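PDB 3UOR: ABC transporter sugar binding protein from Xanthomonas axonopodis pv. citri, which probably binds maltose or a related sugar in the periplasm and delivers it to the membrane components of an ABC importer. Local coordinates for residues Gln196-Ser199 against Phe200-Gln204; Leu147-Lys151 against Asp152-Glu156; Glu42-Ala45 against Glu46-Asp50. One frame throughout, in Å; residues are numbered along the deposited sequence.

Contact 1 of 3, residues Gln196-Ser199 against Phe200-Gln204; sequences QQLS and FALQQ
L198 and L202, one helical turn apart, supply the apolar part of this local contact: CD1 of L198 lies 4.0 Å from CG of L202, the two side chains running at a slant to each other. L198 has its CG anti to the backbone N (chi1 174°), which carries CD1 on to meet CG of L202. The L198 side chain also touches W377 and M384 of helix 377-394. On another side of the helix, CD2 of F200 sits 3.2 Å from Q196 O, its ring going on to meet F229 edge-to-face and W166 nearly perpendicular.

Backbone bonds run alongside. F200 N to Q196 O (3.2 Å), A201 N to Q197 O (2.9 Å) and L202 N to L198 O (2.8 Å) are i+4 to i bonds of a regular helix. The next one, Q203 N to S199 O at 3.3 Å, is weak and bent to 125°.

Among the side-chain bonds, Q204 turns back and gives its NE2 to F200 O (2.9 Å, 172°), with the oxygen in the amide plane. S199 OG bonds back to E195 O, and Q203 is held by W166, P290 and A297. The whole is the C-terminal part of a short buried alpha-helix, 195-202, where F200 O is met by Q204 NE2 and L202 O by K369.

Contact 2 of 3, residues Leu147-Lys151 against Asp152-Glu156; sequences LFYRK and DLLRE
R150 and D152 form a local salt bridge at a strand-to-helix junction, where strand 134-150 of the main mixed sheet runs straight into the short helix 151-156. The axes of the two segments are inclined at 68°, so the chain turns sharply, with R150 in the N-cap position. R150 grips D152 side-on: NH2 meets OD2 at 2.8 Å, almost straight (174°), while NE reaches OD1 at 3.1 Å, though the guanidinium and carboxylate planes are turned 37° apart. OD1 has a weak second donor in L153 N. The R150 chain bends at chi2 and chi3 to come round to the carboxylate. L153 covers one guanidinium face, CD2 over the centre and CD1 3.1 Å from NH2 of R150, whose NH1 goes to F254 O. L154 N to R150 O (3.0 Å) ties the strand end to the helix; R155 N to K151 O lies within the helix. CD2 of L154 rests against Y149 CE2 at 4.1 Å, and M162 touches both residues. Bonded to D152 and F254, the buried R150 probably keeps its charge, and D152, in the first turn, should be stabilised as an anion by the arginine, the L153 N-H and the helix dipole.

Contact 3 of 3, residues Glu42-Ala45 against Glu46-Asp50; sequences EVVA and ELVAD
V43 lies alongside L47, the two side chains pointing the same way, with CG1 of V43 4.1 Å from CD1 of L47. The same CD1 also closes on the V43 carbonyl oxygen at 3.2 Å. In V43, CG1 is anti to the backbone N (chi1 180°), which sets that branch beside the leucine; F333 of helix 327-337 touches both residues, and I336 and I337 reach V43. A second apolar pair, looser, joins CG2 of V44 to CG1 of V48 at 4.3 Å, and V48 continues onto V62 of strand 58-64. The segments belong to helix 39-52, the crossover helix of a beta-alpha-beta unit that links the parallel strands 30-36 and 58-64; V43 and L47 face helix 327-337, and V48 faces strand 58-64. The backbone bonds vary in strength. L47 N to V43 O at 3.3 Å and V48 N to V44 O at 2.9 Å are i+4 to i bonds, as is A49 N to A45 O, weak at 3.5 Å, and V43 O receives a weak second bond from E46 N, three residues on. On the exposed side E42 and E46 stand a turn apart, their OE1 atoms 6.7 Å from each other.

All three contacts are local, yet their surroundings differ. Contact 1 is the core one, about 12 Å from the centre of the chain, and its polar ends are met by other residues. Contacts 2 and 3 lie 23 to 24 Å out and are partly buried. Contact 3 stays within one helix and contact 1 within a helix and the turn that follows it, both relying on backbone bonds and leucine or valine pairs, whereas contact 2 joins a strand to a helix and adds a salt bridge. L263 of strand 259-264 touches Q196 and F200 of contact 1 and L147 of the strand leading into contact 2; contact 3 is across the chain's centre from contact 1.

Contact 1 of 3, residues Gln196-Ser199 against Phe200-Gln204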
loop_
_atom_site.group_PDB
_atom_site.type_symbol
_atom_site.label_atom_id
_atom_site.label_comp_id
_atom_site.label_asym_id
_atom_site.label_seq_id
_atom_site.Cartn_x
_atom_site.Cartn_y
_atom_site.Cartn_z
ATOM N N GLN A 196 -1.652 5.990 -7.544
ATOM C CA GLN A 196 -2.742 5.809 -8.500
ATOM C C GLN A 196 -2.241 5.187 -9.820
ATOM O O GLN A 196 -2.771 4.168 -10.259
ATOM C CB GLN A 196 -3.448 7.136 -8.770
ATOM C CG GLN A 196 -4.095 7.766 -7.536
ATOM C CD GLN A 196 -3.125 8.597 -6.740
ATOM O OE1 GLN A 196 -1.924 8.573 -6.996
ATOM N NE2 GLN A 196 -3.637 9.347 -5.773
ATOM N N GLN A 197 -1.213 5.781 -10.435
ATOM C CA GLN A 197 -0.644 5.260 -11.687
ATOM C C GLN A 197 -0.160 3.868 -11.417
ATOM O O GLN A 197 -0.348 2.960 -12.229
ATOM C CB GLN A 197 0.603 6.065 -12.157
ATOM C CG GLN A 197 0.408 7.548 -12.222
ATOM C CD GLN A 197 0.679 8.242 -10.890
ATOM O OE1 GLN A 197 -0.121 8.137 -9.935
ATOM N NE2 GLN A 197 1.813 8.975 -10.822
ATOM N N LEU A 198 0.530 3.711 -10.291
ATOM C CA LEU A 198 1.076 2.400 -9.949
ATOM C C LEU A 198 -0.044 1.343 -9.843
ATOM O O LEU A 198 0.095 0.236 -10.369
ATOM C CB LEU A 198 1.900 2.467 -8.662
ATOM C CG LEU A 198 2.401 1.117 -8.149
ATOM C CD1 LEU A 198 3.298 0.474 -9.193
ATOM C CD2 LEU A 198 3.177 1.302 -6.845
ATOM N N SER A 199 -1.148 1.690 -9.181
ATOM C CA SER A 199 -2.272 0.749 -9.032
ATOM C C SER A 199 -2.723 0.265 -10.402
ATOM O O SER A 199 -2.838 -0.932 -10.632
ATOM C CB SER A 199 -3.462 1.404 -8.311
ATOM O OG SER A 199 -3.087 1.780 -6.999
ATOM N N PHE A 200 -2.959 1.201 -11.322
ATOM C CA PHE A 200 -3.437 0.843 -12.657
ATOM C C PHE A 200 -2.406 0.045 -13.448
ATOM O O PHE A 200 -2.774 -0.771 -14.289
ATOM C CB PHE A 200 -3.897 2.094 -13.439
ATOM C CG PHE A 200 -5.086 2.759 -12.830
ATOM C CD1 PHE A 200 -6.241 2.018 -12.554
ATOM C CD2 PHE A 200 -5.055 4.099 -12.484
ATOM C CE1 PHE A 200 -7.350 2.608 -11.976
ATOM C CE2 PHE A 200 -6.178 4.704 -11.895
ATOM C CZ PHE A 200 -7.326 3.949 -11.646
ATOM N N ALA A 201 -1.120 0.289 -13.191
ATOM C CA ALA A 201 -0.054 -0.451 -13.877
ATOM C C ALA A 201 0.055 -1.875 -13.342
ATOM O O ALA A 201 0.324 -2.823 -14.100
ATOM C CB ALA A 201 1.284 0.280 -13.733
ATOM N N LEU A 202 -0.162 -2.029 -12.035
ATOM C CA LEU A 202 -0.209 -3.363 -11.432
ATOM C C LEU A 202 -1.370 -4.220 -11.945
ATOM O O LEU A 202 -1.340 -5.423 -11.783
ATOM C CB LEU A 202 -0.275 -3.283 -9.908
ATOM C CG LEU A 202 0.990 -2.760 -9.265
ATOM C CD1 LEU A 202 0.763 -2.549 -7.765
ATOM C CD2 LEU A 202 2.068 -3.751 -9.519
ATOM N N GLN A 203 -2.393 -3.608 -12.550
ATOM C CA GLN A 203 -3.513 -4.396 -13.094
ATOM C C GLN A 203 -3.211 -5.048 -14.450
ATOM O O GLN A 203 -4.092 -5.654 -15.041
ATOM C CB GLN A 203 -4.791 -3.550 -13.203
ATOM C CG GLN A 203 -5.252 -2.973 -11.872
ATOM C CD GLN A 203 -6.427 -2.072 -12.043
ATOM O OE1 GLN A 203 -6.651 -1.523 -13.129
ATOM N NE2 GLN A 203 -7.202 -1.908 -10.980
ATOM N N GLN A 204 -1.976 -4.930 -14.936
ATOM C CA GLN A 204 -1.629 -5.433 -16.268
ATOM C C GLN A 204 -0.913 -6.760 -16.121
ATOM O O GLN A 204 -0.349 -7.032 -15.081
ATOM C CB GLN A 204 -0.717 -4.437 -17.005
ATOM C CG GLN A 204 -1.251 -2.977 -17.046
ATOM C CD GLN A 204 -2.712 -2.895 -17.491
ATOM O OE1 GLN A 204 -3.092 -3.473 -18.511
ATOM N NE2 GLN A 204 -3.538 -2.179 -16.717
#

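Contact 2 of 3, residues Leu147-Lys151 against Asp152-Glu156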
loop_
_atom_site.group_PDB
_atom_site.type_symbol
_atom_site.label_atom_id
_atom_site.label_comp_id
_atom_site.label_asym_id
_atom_site.label_seq_id
_atom_site.Cartn_x
_atom_site.Cartn_y
_atom_site.Cartn_z
ATOM N N LEU A 147 -11.454 3.407 -4.386
ATOM C CA LEU A 147 -12.291 4.605 -4.532
ATOM C C LEU A 147 -13.203 4.907 -3.356
ATOM O O LEU A 147 -14.065 4.115 -3.030
ATOM C CB LEU A 147 -13.164 4.502 -5.791
ATOM C CG LEU A 147 -12.438 4.205 -7.102
ATOM C CD1 LEU A 147 -13.455 3.850 -8.172
ATOM C CD2 LEU A 147 -11.587 5.394 -7.545
ATOM N N PHE A 148 -13.021 6.063 -2.735
ATOM C CA PHE A 148 -14.036 6.641 -1.864
ATOM C C PHE A 148 -14.963 7.392 -2.796
ATOM O O PHE A 148 -14.491 8.049 -3.715
ATOM C CB PHE A 148 -13.396 7.626 -0.869
ATOM C CG PHE A 148 -12.603 6.957 0.205
ATOM C CD1 PHE A 148 -13.108 6.849 1.498
ATOM C CD2 PHE A 148 -11.376 6.402 -0.072
ATOM C CE1 PHE A 148 -12.383 6.212 2.496
ATOM C CE2 PHE A 148 -10.651 5.750 0.929
ATOM C CZ PHE A 148 -11.154 5.662 2.210
ATOM N N TYR A 149 -16.273 7.306 -2.571
ATOM C CA TYR A 149 -17.224 7.922 -3.486
ATOM C C TYR A 149 -18.441 8.510 -2.805
ATOM O O TYR A 149 -18.868 8.023 -1.756
ATOM C CB TYR A 149 -17.679 6.938 -4.566
ATOM C CG TYR A 149 -18.546 5.807 -4.074
ATOM C CD1 TYR A 149 -17.990 4.707 -3.409
ATOM C CD2 TYR A 149 -19.922 5.830 -4.276
ATOM C CE1 TYR A 149 -18.791 3.652 -2.956
ATOM C CE2 TYR A 149 -20.732 4.785 -3.834
ATOM C CZ TYR A 149 -20.164 3.700 -3.177
ATOM O OH TYR A 149 -20.970 2.673 -2.764
ATOM N N ARG A 150 -18.982 9.566 -3.416
ATOM C CA ARG A 150 -20.247 10.161 -2.998
ATOM C C ARG A 150 -21.402 9.413 -3.656
ATOM O O ARG A 150 -21.588 9.490 -4.876
ATOM C CB ARG A 150 -20.294 11.638 -3.383
ATOM C CG ARG A 150 -19.296 12.519 -2.614
ATOM C CD ARG A 150 -19.922 13.072 -1.343
ATOM N NE ARG A 150 -21.215 13.730 -1.606
ATOM C CZ ARG A 150 -21.351 15.023 -1.899
ATOM N NH1 ARG A 150 -20.284 15.810 -1.962
ATOM N NH2 ARG A 150 -22.554 15.539 -2.118
ATOM N N LYS A 151 -22.162 8.674 -2.846
ATOM C CA LYS A 151 -23.291 7.884 -3.334
ATOM C C LYS A 151 -24.352 8.751 -3.998
ATOM O O LYS A 151 -24.854 8.426 -5.076
ATOM C CB LYS A 151 -23.931 7.092 -2.195
ATOM C CG LYS A 151 -23.038 6.024 -1.606
ATOM C CD LYS A 151 -23.752 5.241 -0.505
ATOM C CE LYS A 151 -22.820 4.193 0.114
ATOM N NZ LYS A 151 -23.412 3.498 1.292
ATOM N N ASP A 152 -24.699 9.846 -3.337
ATOM C CA ASP A 152 -25.666 10.787 -3.884
ATOM C C ASP A 152 -25.215 11.317 -5.250
ATOM O O ASP A 152 -25.980 11.291 -6.207
ATOM C CB ASP A 152 -25.923 11.926 -2.893
ATOM C CG ASP A 152 -24.643 12.623 -2.449
ATOM O OD1 ASP A 152 -23.554 12.045 -2.626
ATOM O OD2 ASP A 152 -24.726 13.751 -1.915
ATOM N N LEU A 153 -23.968 11.770 -5.358
ATOM C CA LEU A 153 -23.472 12.286 -6.640
ATOM C C LEU A 153 -23.461 11.199 -7.720
ATOM O O LEU A 153 -23.715 11.470 -8.889
ATOM C CB LEU A 153 -22.079 12.905 -6.480
ATOM C CG LEU A 153 -21.978 14.407 -6.167
ATOM C CD1 LEU A 153 -22.944 14.810 -5.078
ATOM C CD2 LEU A 153 -20.545 14.843 -5.802
ATOM N N LEU A 154 -23.169 9.962 -7.323
ATOM C CA LEU A 154 -23.182 8.836 -8.253
ATOM C C LEU A 154 -24.600 8.592 -8.782
ATOM O O LEU A 154 -24.805 8.385 -9.987
ATOM C CB LEU A 154 -22.665 7.572 -7.567
ATOM C CG LEU A 154 -22.632 6.322 -8.441
ATOM C CD1 LEU A 154 -21.637 6.485 -9.582
ATOM C CD2 LEU A 154 -22.265 5.120 -7.592
ATOM N N ARG A 155 -25.568 8.623 -7.869
ATOM C CA ARG A 155 -26.982 8.454 -8.200
ATOM C C ARG A 155 -27.498 9.600 -9.082
ATOM O O ARG A 155 -28.265 9.377 -10.024
ATOM C CB ARG A 155 -27.821 8.313 -6.908
ATOM C CG ARG A 155 -29.353 8.350 -7.118
ATOM C CD ARG A 155 -30.120 8.045 -5.830
ATOM N NE ARG A 155 -29.410 8.470 -4.628
ATOM C CZ ARG A 155 -28.837 7.632 -3.765
ATOM N NH1 ARG A 155 -28.911 6.318 -3.982
ATOM N NH2 ARG A 155 -28.189 8.101 -2.686
ATOM N N GLU A 156 -27.053 10.822 -8.808
ATOM C CA GLU A 156 -27.471 11.951 -9.628
ATOM C C GLU A 156 -26.968 11.811 -11.050
ATOM O O GLU A 156 -27.635 12.233 -11.990
ATOM C CB GLU A 156 -27.049 13.277 -9.002
ATOM C CG GLU A 156 -27.842 13.538 -7.717
ATOM C CD GLU A 156 -27.301 14.682 -6.890
ATOM O OE1 GLU A 156 -26.492 15.483 -7.416
ATOM O OE2 GLU A 156 -27.699 14.774 -5.710
#

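Contact 3 of 3, residues Glu42-Ala45 against Glu46-Asp50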
loop_
_atom_site.group_PDB
_atom_site.type_symbol
_atom_site.label_atom_id
_atom_site.label_comp_id
_atom_site.label_asym_id
_atom_site.label_seq_id
_atom_site.Cartn_x
_atom_site.Cartn_y
_atom_site.Cartn_z
ATOM N N GLU A 42 2.246 3.977 18.650
ATOM C CA GLU A 42 1.408 4.371 19.780
ATOM C C GLU A 42 0.352 3.314 20.059
ATOM O O GLU A 42 0.147 2.894 21.200
ATOM C CB GLU A 42 0.687 5.685 19.492
ATOM C CG GLU A 42 1.564 6.900 19.302
ATOM C CD GLU A 42 0.733 8.139 18.995
ATOM O OE1 GLU A 42 -0.379 8.270 19.560
ATOM O OE2 GLU A 42 1.182 8.977 18.182
ATOM N N VAL A 43 -0.335 2.904 19.004
ATOM C CA VAL A 43 -1.398 1.935 19.133
ATOM C C VAL A 43 -0.855 0.558 19.511
ATOM O O VAL A 43 -1.370 -0.078 20.431
ATOM C CB VAL A 43 -2.228 1.863 17.846
ATOM C CG1 VAL A 43 -3.332 0.846 17.989
ATOM C CG2 VAL A 43 -2.807 3.224 17.537
ATOM N N VAL A 44 0.192 0.091 18.832
ATOM C CA VAL A 44 0.708 -1.237 19.164
ATOM C C VAL A 44 1.214 -1.279 20.607
ATOM O O VAL A 44 1.221 -2.337 21.223
ATOM C CB VAL A 44 1.798 -1.751 18.195
ATOM C CG1 VAL A 44 3.163 -1.133 18.530
ATOM C CG2 VAL A 44 1.888 -3.284 18.273
ATOM N N ALA A 45 1.629 -0.135 21.153
ATOM C CA ALA A 45 2.064 -0.105 22.553
ATOM C C ALA A 45 0.902 -0.445 23.492
ATOM O O ALA A 45 1.107 -1.074 24.529
ATOM C CB ALA A 45 2.676 1.246 22.915
ATOM N N GLU A 46 -0.318 -0.048 23.131
ATOM C CA GLU A 46 -1.483 -0.397 23.954
ATOM C C GLU A 46 -1.677 -1.899 23.913
ATOM O O GLU A 46 -1.943 -2.543 24.933
ATOM C CB GLU A 46 -2.750 0.243 23.418
ATOM C CG GLU A 46 -2.759 1.739 23.444
ATOM C CD GLU A 46 -4.035 2.280 22.847
ATOM O OE1 GLU A 46 -3.939 3.227 22.045
ATOM O OE2 GLU A 46 -5.123 1.742 23.161
ATOM N N LEU A 47 -1.552 -2.445 22.709
ATOM C CA LEU A 47 -1.765 -3.859 22.477
ATOM C C LEU A 47 -0.753 -4.700 23.232
ATOM O O LEU A 47 -1.102 -5.755 23.742
ATOM C CB LEU A 47 -1.715 -4.179 20.979
ATOM C CG LEU A 47 -2.962 -3.849 20.151
ATOM C CD1 LEU A 47 -3.480 -2.479 20.466
ATOM C CD2 LEU A 47 -2.636 -3.954 18.684
ATOM N N VAL A 48 0.499 -4.252 23.307
ATOM C CA VAL A 48 1.512 -5.084 23.956
ATOM C C VAL A 48 1.228 -5.182 25.453
ATOM O O VAL A 48 1.599 -6.165 26.100
ATOM C CB VAL A 48 2.976 -4.624 23.697
ATOM C CG1 VAL A 48 3.192 -4.351 22.242
ATOM C CG2 VAL A 48 3.321 -3.396 24.516
ATOM N N ALA A 49 0.550 -4.172 25.992
ATOM C CA ALA A 49 0.142 -4.202 27.392
ATOM C C ALA A 49 -0.586 -5.510 27.684
ATOM O O ALA A 49 -0.271 -6.198 28.653
ATOM C CB ALA A 49 -0.733 -2.998 27.729
ATOM N N ASP A 50 -1.547 -5.864 26.834
ATOM C CA ASP A 50 -2.275 -7.120 27.015
ATOM C C ASP A 50 -1.416 -8.348 26.703
ATOM O O ASP A 50 -1.687 -9.435 27.201
ATOM C CB ASP A 50 -3.546 -7.133 26.169
ATOM C CG ASP A 50 -4.224 -8.484 26.153
ATOM O OD1 ASP A 50 -3.988 -9.259 25.209
ATOM O OD2 ASP A 50 -5.008 -8.772 27.074
#